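Long-range contacts in putative peptidyl-arginine deiminase (Chlorobium tepidum, PDB 1XKN), which is probably a hydrolase that deiminates guanidine groups, acting on agmatine or on peptidyl-arginine as other Porphyromonas-type peptidyl-arginine deiminases do: residues A[17-22]-A[342-347]; A[45-50]-A[290-295]; A[51-56]-A[81-86]. All blocks are in the same frame, centred on the assembly; numbering follows the deposited sequence.

Overall arrangement
Contacts 1 and 3 belong to one mixed four-stranded sheet, in the order 83-87, 52-57, 15-21, 342-345, so strand 15-21 and strand 52-57 stand side by side between them. Contact 1 is wholly buried, pairs antiparallel strands, and carries a carboxylate with several polar partners. Contact 3, whose centre is about 18 Å from the centre of the chain, is partly buried and pairs parallel strands through regular backbone bonds and an apolar face. Contact 2 is partly buried too, but joins the helix packed on this sheet to a turn of another, three-stranded sheet, through one bond from a backbone N-H to a serine hydroxyl and a small apolar patch. Glu51 and Thr18 tie the three together.

Contact 1 of 3, residues A[17-22]-A[342-347]; sequences STWLSW and HEEPAM
His342 and Trp19 form the first pair of an antiparallel strand pairing that closes one side of a mixed four-stranded sheet, strand 342-345 lying outermost beside strand 15-21. The sheet is consistent with a blade of the alpha/beta propeller of guanidino-modifying enzymes, and here the pairing brings the last strand of the chain back to one of the first. Trp19 N gives a nearly straight bond to His342 O, 2.8 Å long, while the return bond from His342 N to Trp19 O is weak. The same carbonyl oxygen lies in the plane of the indole, at its edge. The imidazole bends away from the strand pair, and ND1 of His342 donates to the next carbonyl, Glu343 O, at 3.0 Å; the bond lies in the ring plane and on a lone pair of the oxygen, which fixes the ring's rotation.

Glu343 faces Thr18 across a non-hydrogen-bonded pair, on the other side of the sheet from Trp19. Its carboxylate leaves the partner strand for a salt bridge with Arg96.

At Glu344 the pairing is hydrogen-bonded again: Glu344 N reaches Ser17 O at 2.9 Å, whereas Ser17 N holds Glu344 O only weakly. With CG opposite the backbone N (chi1 170°) and the chain extended beyond it, the carboxylate runs past Ser17 toward the indole. Ring and carboxylate planes are 36° apart. OE1 makes a salt bridge with Lys113, and OE2 takes a further bond from Gln144. The hydroxyl of Ser17 also has Asn54 OD1 within reach. Glu344 OE2 sits 2.8 Å from Ser17 OG and accepts a weak bond from Trp19 NE1 at 3.4 Å.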
# COMPACT_ATOMS: atom_id res chain seq x y z
N SER A 17 7.80 -1.42 -12.03
CA SER A 17 8.29 -0.28 -11.25
C SER A 17 7.50 -0.13 -9.95
O SER A 17 6.59 -0.91 -9.67
CB SER A 17 8.10 1.01 -12.04
OG SER A 17 6.75 1.45 -11.96
N THR A 18 7.87 0.88 -9.18
CA THR A 18 7.17 1.23 -7.95
C THR A 18 6.94 2.73 -8.07
O THR A 18 7.84 3.47 -8.50
CB THR A 18 8.00 0.99 -6.67
OG1 THR A 18 8.20 -0.42 -6.49
CG2 THR A 18 7.25 1.55 -5.45
N TRP A 19 5.74 3.17 -7.73
CA TRP A 19 5.40 4.58 -7.79
C TRP A 19 5.41 5.25 -6.42
O TRP A 19 5.08 4.63 -5.41
CB TRP A 19 4.02 4.78 -8.41
CG TRP A 19 4.02 4.63 -9.89
CD1 TRP A 19 4.02 3.47 -10.60
CD2 TRP A 19 4.10 5.69 -10.85
NE1 TRP A 19 4.10 3.74 -11.94
CE2 TRP A 19 4.15 5.10 -12.12
CE3 TRP A 19 4.14 7.09 -10.75
CZ2 TRP A 19 4.23 5.85 -13.30
CZ3 TRP A 19 4.22 7.84 -11.92
CH2 TRP A 19 4.27 7.21 -13.18
N LEU A 20 5.80 6.52 -6.42
CA LEU A 20 5.86 7.34 -5.22
C LEU A 20 5.37 8.74 -5.58
O LEU A 20 5.46 9.16 -6.73
CB LEU A 20 7.30 7.46 -4.72
CG LEU A 20 8.08 6.20 -4.35
CD1 LEU A 20 9.51 6.59 -4.02
CD2 LEU A 20 7.42 5.52 -3.16
N SER A 21 4.86 9.45 -4.58
CA SER A 21 4.41 10.83 -4.75
C SER A 21 5.27 11.60 -3.75
O SER A 21 5.02 11.54 -2.54
CB SER A 21 2.92 10.98 -4.41
OG SER A 21 2.10 10.38 -5.40
N TRP A 22 6.28 12.30 -4.25
CA TRP A 22 7.20 13.06 -3.41
C TRP A 22 6.44 13.96 -2.44
O TRP A 22 5.50 14.65 -2.83
CB TRP A 22 8.16 13.87 -4.27
CG TRP A 22 9.41 14.25 -3.55
CD1 TRP A 22 9.70 15.46 -2.98
CD2 TRP A 22 10.51 13.39 -3.24
NE1 TRP A 22 10.91 15.40 -2.33
CE2 TRP A 22 11.43 14.14 -2.47
CE3 TRP A 22 10.81 12.05 -3.53
CZ2 TRP A 22 12.63 13.60 -1.99
CZ3 TRP A 22 12.00 11.51 -3.05
CH2 TRP A 22 12.90 12.29 -2.29
N HIS A 342 3.17 2.28 -4.41
CA HIS A 342 2.21 1.53 -5.19
C HIS A 342 2.96 0.87 -6.31
O HIS A 342 3.60 1.52 -7.14
CB HIS A 342 1.07 2.38 -5.77
CG HIS A 342 -0.16 1.58 -6.04
ND1 HIS A 342 -0.17 0.48 -6.88
CD2 HIS A 342 -1.40 1.64 -5.49
CE1 HIS A 342 -1.36 -0.10 -6.83
NE2 HIS A 342 -2.12 0.59 -6.00
N GLU A 343 2.90 -0.45 -6.32
CA GLU A 343 3.59 -1.20 -7.34
C GLU A 343 2.93 -1.07 -8.70
O GLU A 343 1.76 -0.70 -8.81
CB GLU A 343 3.64 -2.69 -6.94
CG GLU A 343 2.29 -3.42 -7.00
CD GLU A 343 1.41 -3.19 -5.77
OE1 GLU A 343 1.76 -2.36 -4.91
OE2 GLU A 343 0.36 -3.86 -5.67
N GLU A 344 3.72 -1.35 -9.72
CA GLU A 344 3.23 -1.37 -11.09
C GLU A 344 3.60 -2.78 -11.52
O GLU A 344 4.78 -3.07 -11.75
CB GLU A 344 3.94 -0.38 -12.00
CG GLU A 344 3.54 -0.63 -13.47
CD GLU A 344 4.24 0.26 -14.48
OE1 GLU A 344 4.07 0.01 -15.69
OE2 GLU A 344 4.96 1.20 -14.07
N PRO A 345 2.63 -3.69 -11.60
CA PRO A 345 2.97 -5.05 -12.01
C PRO A 345 3.44 -5.10 -13.47
O PRO A 345 3.02 -4.29 -14.29
CB PRO A 345 1.66 -5.81 -11.80
CG PRO A 345 0.60 -4.74 -11.97
CD PRO A 345 1.21 -3.59 -11.21
N ALA A 346 4.33 -6.05 -13.77
CA ALA A 346 4.85 -6.22 -15.12
C ALA A 346 4.05 -7.29 -15.85
O ALA A 346 4.09 -8.46 -15.47
CB ALA A 346 6.32 -6.63 -15.06
N MSE A 347 3.32 -6.90 -16.89
CA MSE A 347 2.53 -7.88 -17.64
C MSE A 347 3.31 -8.43 -18.82
O MSE A 347 3.71 -7.68 -19.71
CB MSE A 347 1.22 -7.28 -18.15
CG MSE A 347 0.33 -8.29 -18.85
SE MSE A 347 -0.99 -7.48 -20.00
CE MSE A 347 0.17 -7.08 -21.50

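Contact 2 of 3, residues A[45-50]-A[290-295]; sequences YQLSRS and YIANTV
Ser50, following Leu47 of helix 36-50, reaches into the tight turn that links strand 290-291 to strand 295-300, a hairpin closed by a bond from Ala292 N to Val295 O. Its CB lies 3.1 Å from Thr294 OG1 and 4.2 Å from Val295 CG2, against the far limb of the turn. One atom further, OG is turned opposite the backbone N (chi1 171°) and enters the bend itself, where it accepts a bond from Thr294 N, 2.9 Å long with an N-H...O angle of 156°. The oxygen also lies 3.2 Å from Asn293 CB and rests on the methyl of Ala292. The backbone N of Asn293 is bonded to Glu51 OE2, and its side-chain oxygen to His15 N, so the bend has partners in Ser50, Glu51 and His15.

Deeper in, Leu47 CD2 meets the ring edge of Tyr290 at CE2, 3.6 Å away, the two side chains crossing at about a right angle. The hydroxyl of that tyrosine is bonded to Thr18 OG1 on the neighbouring sheet. Toward the outside, Arg49 passes Val295 CG1, its NH1 bonded in plane to Gln46 OE1 and its NH2 forming a salt bridge with Glu321. The contact is therefore apolar where it meets the core and polar at the turn, where a serine hydroxyl satisfies a backbone N-H that the hairpin's own closing bond does not use.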
# COMPACT_ATOMS: atom_id res chain seq x y z
N TYR A 45 15.87 5.20 -2.79
CA TYR A 45 17.16 4.56 -3.00
C TYR A 45 17.04 3.04 -2.88
O TYR A 45 17.47 2.31 -3.76
CB TYR A 45 18.20 5.06 -2.00
CG TYR A 45 19.47 4.24 -2.02
CD1 TYR A 45 20.32 4.26 -3.12
CD2 TYR A 45 19.81 3.42 -0.94
CE1 TYR A 45 21.48 3.47 -3.16
CE2 TYR A 45 20.96 2.64 -0.96
CZ TYR A 45 21.78 2.67 -2.08
OH TYR A 45 22.92 1.89 -2.10
N GLN A 46 16.45 2.58 -1.78
CA GLN A 46 16.28 1.14 -1.59
C GLN A 46 15.50 0.54 -2.76
O GLN A 46 15.85 -0.52 -3.27
CB GLN A 46 15.57 0.84 -0.27
CG GLN A 46 16.43 1.01 0.97
CD GLN A 46 17.71 0.19 0.91
OE1 GLN A 46 17.72 -0.94 0.43
NE2 GLN A 46 18.80 0.75 1.42
N LEU A 47 14.44 1.23 -3.19
CA LEU A 47 13.65 0.74 -4.31
C LEU A 47 14.44 0.70 -5.60
O LEU A 47 14.28 -0.22 -6.41
CB LEU A 47 12.40 1.60 -4.50
CG LEU A 47 11.34 1.51 -3.40
CD1 LEU A 47 10.29 2.57 -3.63
CD2 LEU A 47 10.71 0.12 -3.40
N SER A 48 15.31 1.69 -5.81
CA SER A 48 16.10 1.74 -7.03
C SER A 48 17.11 0.60 -7.14
O SER A 48 17.65 0.34 -8.21
CB SER A 48 16.82 3.10 -7.16
OG SER A 48 17.86 3.25 -6.21
N ARG A 49 17.36 -0.08 -6.03
CA ARG A 49 18.28 -1.21 -6.03
C ARG A 49 17.58 -2.41 -6.65
O ARG A 49 18.21 -3.32 -7.19
CB ARG A 49 18.70 -1.57 -4.60
CG ARG A 49 19.48 -0.50 -3.88
CD ARG A 49 19.77 -0.95 -2.45
NE ARG A 49 20.52 -2.20 -2.44
CZ ARG A 49 20.36 -3.16 -1.53
NH1 ARG A 49 19.47 -3.01 -0.56
NH2 ARG A 49 21.09 -4.27 -1.59
N SER A 50 16.25 -2.38 -6.59
CA SER A 50 15.41 -3.47 -7.07
C SER A 50 14.74 -3.28 -8.43
O SER A 50 14.68 -4.21 -9.24
CB SER A 50 14.33 -3.75 -6.02
OG SER A 50 13.35 -4.64 -6.50
N TYR A 290 6.39 -2.99 2.36
CA TYR A 290 6.17 -3.03 0.93
C TYR A 290 7.03 -4.12 0.30
O TYR A 290 8.22 -4.22 0.59
CB TYR A 290 6.52 -1.68 0.29
CG TYR A 290 6.41 -1.69 -1.23
CD1 TYR A 290 5.18 -1.92 -1.85
CD2 TYR A 290 7.52 -1.48 -2.03
CE1 TYR A 290 5.07 -1.92 -3.24
CE2 TYR A 290 7.43 -1.48 -3.42
CZ TYR A 290 6.20 -1.71 -4.02
OH TYR A 290 6.11 -1.70 -5.39
N ILE A 291 6.42 -4.94 -0.54
CA ILE A 291 7.14 -6.02 -1.22
C ILE A 291 7.61 -5.50 -2.58
O ILE A 291 6.79 -5.11 -3.41
CB ILE A 291 6.24 -7.25 -1.47
CG1 ILE A 291 5.61 -7.73 -0.16
CG2 ILE A 291 7.06 -8.37 -2.10
CD1 ILE A 291 4.40 -8.64 -0.37
N ALA A 292 8.93 -5.49 -2.79
CA ALA A 292 9.50 -5.06 -4.07
C ALA A 292 10.07 -6.30 -4.74
O ALA A 292 10.00 -7.39 -4.17
CB ALA A 292 10.60 -4.02 -3.83
N ASN A 293 10.65 -6.16 -5.93
CA ASN A 293 11.19 -7.32 -6.63
C ASN A 293 12.31 -8.06 -5.89
O ASN A 293 12.26 -9.28 -5.74
CB ASN A 293 11.69 -6.93 -8.02
CG ASN A 293 10.56 -6.62 -8.98
OD1 ASN A 293 9.38 -6.82 -8.67
ND2 ASN A 293 10.91 -6.14 -10.17
N THR A 294 13.31 -7.33 -5.42
CA THR A 294 14.44 -7.96 -4.73
C THR A 294 14.52 -7.68 -3.24
O THR A 294 15.38 -8.24 -2.55
CB THR A 294 15.77 -7.52 -5.35
OG1 THR A 294 15.98 -6.13 -5.06
CG2 THR A 294 15.76 -7.72 -6.84
N VAL A 295 13.65 -6.82 -2.74
CA VAL A 295 13.68 -6.48 -1.33
C VAL A 295 12.30 -6.25 -0.76
O VAL A 295 11.34 -6.00 -1.49
CB VAL A 295 14.51 -5.20 -1.08
CG1 VAL A 295 15.96 -5.42 -1.50
CG2 VAL A 295 13.91 -4.03 -1.85

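Contact 3 of 3, residues A[51-56]-A[81-86]; sequences ETVNIN and ERIVFH
Val53 and Ile55 of strand 52-57 pair with strand 83-87, the two parallel strands of a beta-alpha-beta unit, with helix 60-73 as the connection. Four backbone bonds hold them in register: Val53 N to Arg82 O, Val84 N to Val53 O, Ile55 N to Val84 O and His86 N to Ile55 O, all between 2.8 and 2.9 Å. Where the pairing begins, the methyl CG2 of Thr52 lies 3.4 Å from Arg82 O.

On one face, Ile55 lies alongside Phe85, pointing the same way, its CB 4.0 Å from Phe85 CD2. The CG1 branch of Ile55, extended (chi2 -179°), carries CD1 across to Ile83 CG2, 3.7 Å away. Two helices cover this apolar row: Leu70 and Ala66 of helix 60-73 pack on Ile83 and Phe85, and Leu47 of helix 36-50 packs on Val53. Arg82 ties the latter helix to the strand pair through NH1, which donates to Ser48 O.

The opposite face is mostly polar. Ile55 O lies at the edge of the His86 ring, in its plane, and the imidazole meets the indole of Trp19 from strand 15-21, with the ring planes about 40° apart. Asn54 lies beside Val84 on this face. Beyond it, Asn56 OD1 stands 4.0 Å from His86 CB while its ND2 is bonded to Ser21 OG.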
# COMPACT_ATOMS: atom_id res chain seq x y z
N GLU A 51 14.24 -2.08 -8.68
CA GLU A 51 13.52 -1.83 -9.92
C GLU A 51 13.41 -0.34 -10.21
O GLU A 51 13.95 0.50 -9.49
CB GLU A 51 12.11 -2.44 -9.80
CG GLU A 51 11.24 -1.75 -8.73
CD GLU A 51 10.40 -2.71 -7.91
OE1 GLU A 51 9.21 -2.40 -7.66
OE2 GLU A 51 10.92 -3.76 -7.47
N THR A 52 12.70 -0.03 -11.29
CA THR A 52 12.46 1.35 -11.70
C THR A 52 11.59 2.02 -10.65
O THR A 52 10.68 1.40 -10.09
CB THR A 52 11.71 1.40 -13.05
OG1 THR A 52 12.51 0.76 -14.06
CG2 THR A 52 11.44 2.84 -13.46
N VAL A 53 11.88 3.29 -10.39
CA VAL A 53 11.12 4.07 -9.42
C VAL A 53 10.55 5.29 -10.13
O VAL A 53 11.30 6.13 -10.64
CB VAL A 53 12.02 4.55 -8.25
CG1 VAL A 53 11.18 5.23 -7.19
CG2 VAL A 53 12.78 3.37 -7.66
N ASN A 54 9.23 5.37 -10.19
CA ASN A 54 8.54 6.49 -10.82
C ASN A 54 8.08 7.43 -9.72
O ASN A 54 7.30 7.03 -8.85
CB ASN A 54 7.35 5.99 -11.64
CG ASN A 54 7.77 5.20 -12.87
OD1 ASN A 54 7.43 4.02 -13.02
ND2 ASN A 54 8.50 5.86 -13.75
N ILE A 55 8.55 8.67 -9.76
CA ILE A 55 8.21 9.64 -8.73
C ILE A 55 7.43 10.84 -9.24
O ILE A 55 7.84 11.50 -10.20
CB ILE A 55 9.49 10.16 -8.03
CG1 ILE A 55 10.29 8.98 -7.48
CG2 ILE A 55 9.11 11.14 -6.91
CD1 ILE A 55 11.55 9.36 -6.75
N ASN A 56 6.30 11.13 -8.59
CA ASN A 56 5.48 12.27 -8.97
C ASN A 56 5.96 13.52 -8.24
O ASN A 56 6.11 13.51 -7.02
CB ASN A 56 4.01 12.03 -8.62
CG ASN A 56 3.40 10.86 -9.35
OD1 ASN A 56 3.59 10.71 -10.56
ND2 ASN A 56 2.66 10.04 -8.63
N GLU A 81 19.65 6.12 -13.17
CA GLU A 81 18.84 5.93 -14.37
C GLU A 81 17.51 5.25 -14.07
O GLU A 81 16.56 5.36 -14.85
CB GLU A 81 19.58 5.08 -15.41
CG GLU A 81 20.81 5.75 -16.04
CD GLU A 81 21.94 5.92 -15.05
OE1 GLU A 81 22.21 4.96 -14.30
OE2 GLU A 81 22.57 6.99 -15.05
N ARG A 82 17.43 4.54 -12.95
CA ARG A 82 16.22 3.83 -12.57
C ARG A 82 15.17 4.72 -11.92
O ARG A 82 14.01 4.33 -11.80
CB ARG A 82 16.56 2.68 -11.63
CG ARG A 82 17.53 1.67 -12.23
CD ARG A 82 17.87 0.59 -11.23
NE ARG A 82 18.84 -0.37 -11.76
CZ ARG A 82 19.30 -1.41 -11.07
NH1 ARG A 82 18.88 -1.63 -9.83
NH2 ARG A 82 20.19 -2.23 -11.62
N ILE A 83 15.56 5.92 -11.50
CA ILE A 83 14.62 6.83 -10.88
C ILE A 83 14.13 7.84 -11.90
O ILE A 83 14.88 8.73 -12.33
CB ILE A 83 15.24 7.53 -9.66
CG1 ILE A 83 15.65 6.47 -8.62
CG2 ILE A 83 14.26 8.52 -9.05
CD1 ILE A 83 16.28 7.01 -7.37
N VAL A 84 12.87 7.69 -12.30
CA VAL A 84 12.25 8.55 -13.30
C VAL A 84 11.21 9.48 -12.68
O VAL A 84 10.29 9.04 -11.99
CB VAL A 84 11.55 7.70 -14.38
CG1 VAL A 84 10.99 8.60 -15.47
CG2 VAL A 84 12.53 6.69 -14.96
N PHE A 85 11.36 10.78 -12.93
CA PHE A 85 10.43 11.78 -12.40
C PHE A 85 9.33 12.13 -13.39
O PHE A 85 9.55 12.19 -14.59
CB PHE A 85 11.19 13.05 -12.01
CG PHE A 85 12.13 12.86 -10.86
CD1 PHE A 85 13.40 12.35 -11.07
CD2 PHE A 85 11.72 13.14 -9.56
CE1 PHE A 85 14.25 12.10 -9.99
CE2 PHE A 85 12.56 12.90 -8.48
CZ PHE A 85 13.83 12.38 -8.70
N HIS A 86 8.14 12.37 -12.85
CA HIS A 86 7.00 12.74 -13.66
C HIS A 86 6.36 13.98 -13.08
O HIS A 86 6.14 14.06 -11.87
CB HIS A 86 5.96 11.61 -13.69
CG HIS A 86 6.50 10.33 -14.23
ND1 HIS A 86 7.27 9.47 -13.48
CD2 HIS A 86 6.40 9.77 -15.46
CE1 HIS A 86 7.64 8.44 -14.23
NE2 HIS A 86 7.12 8.60 -15.43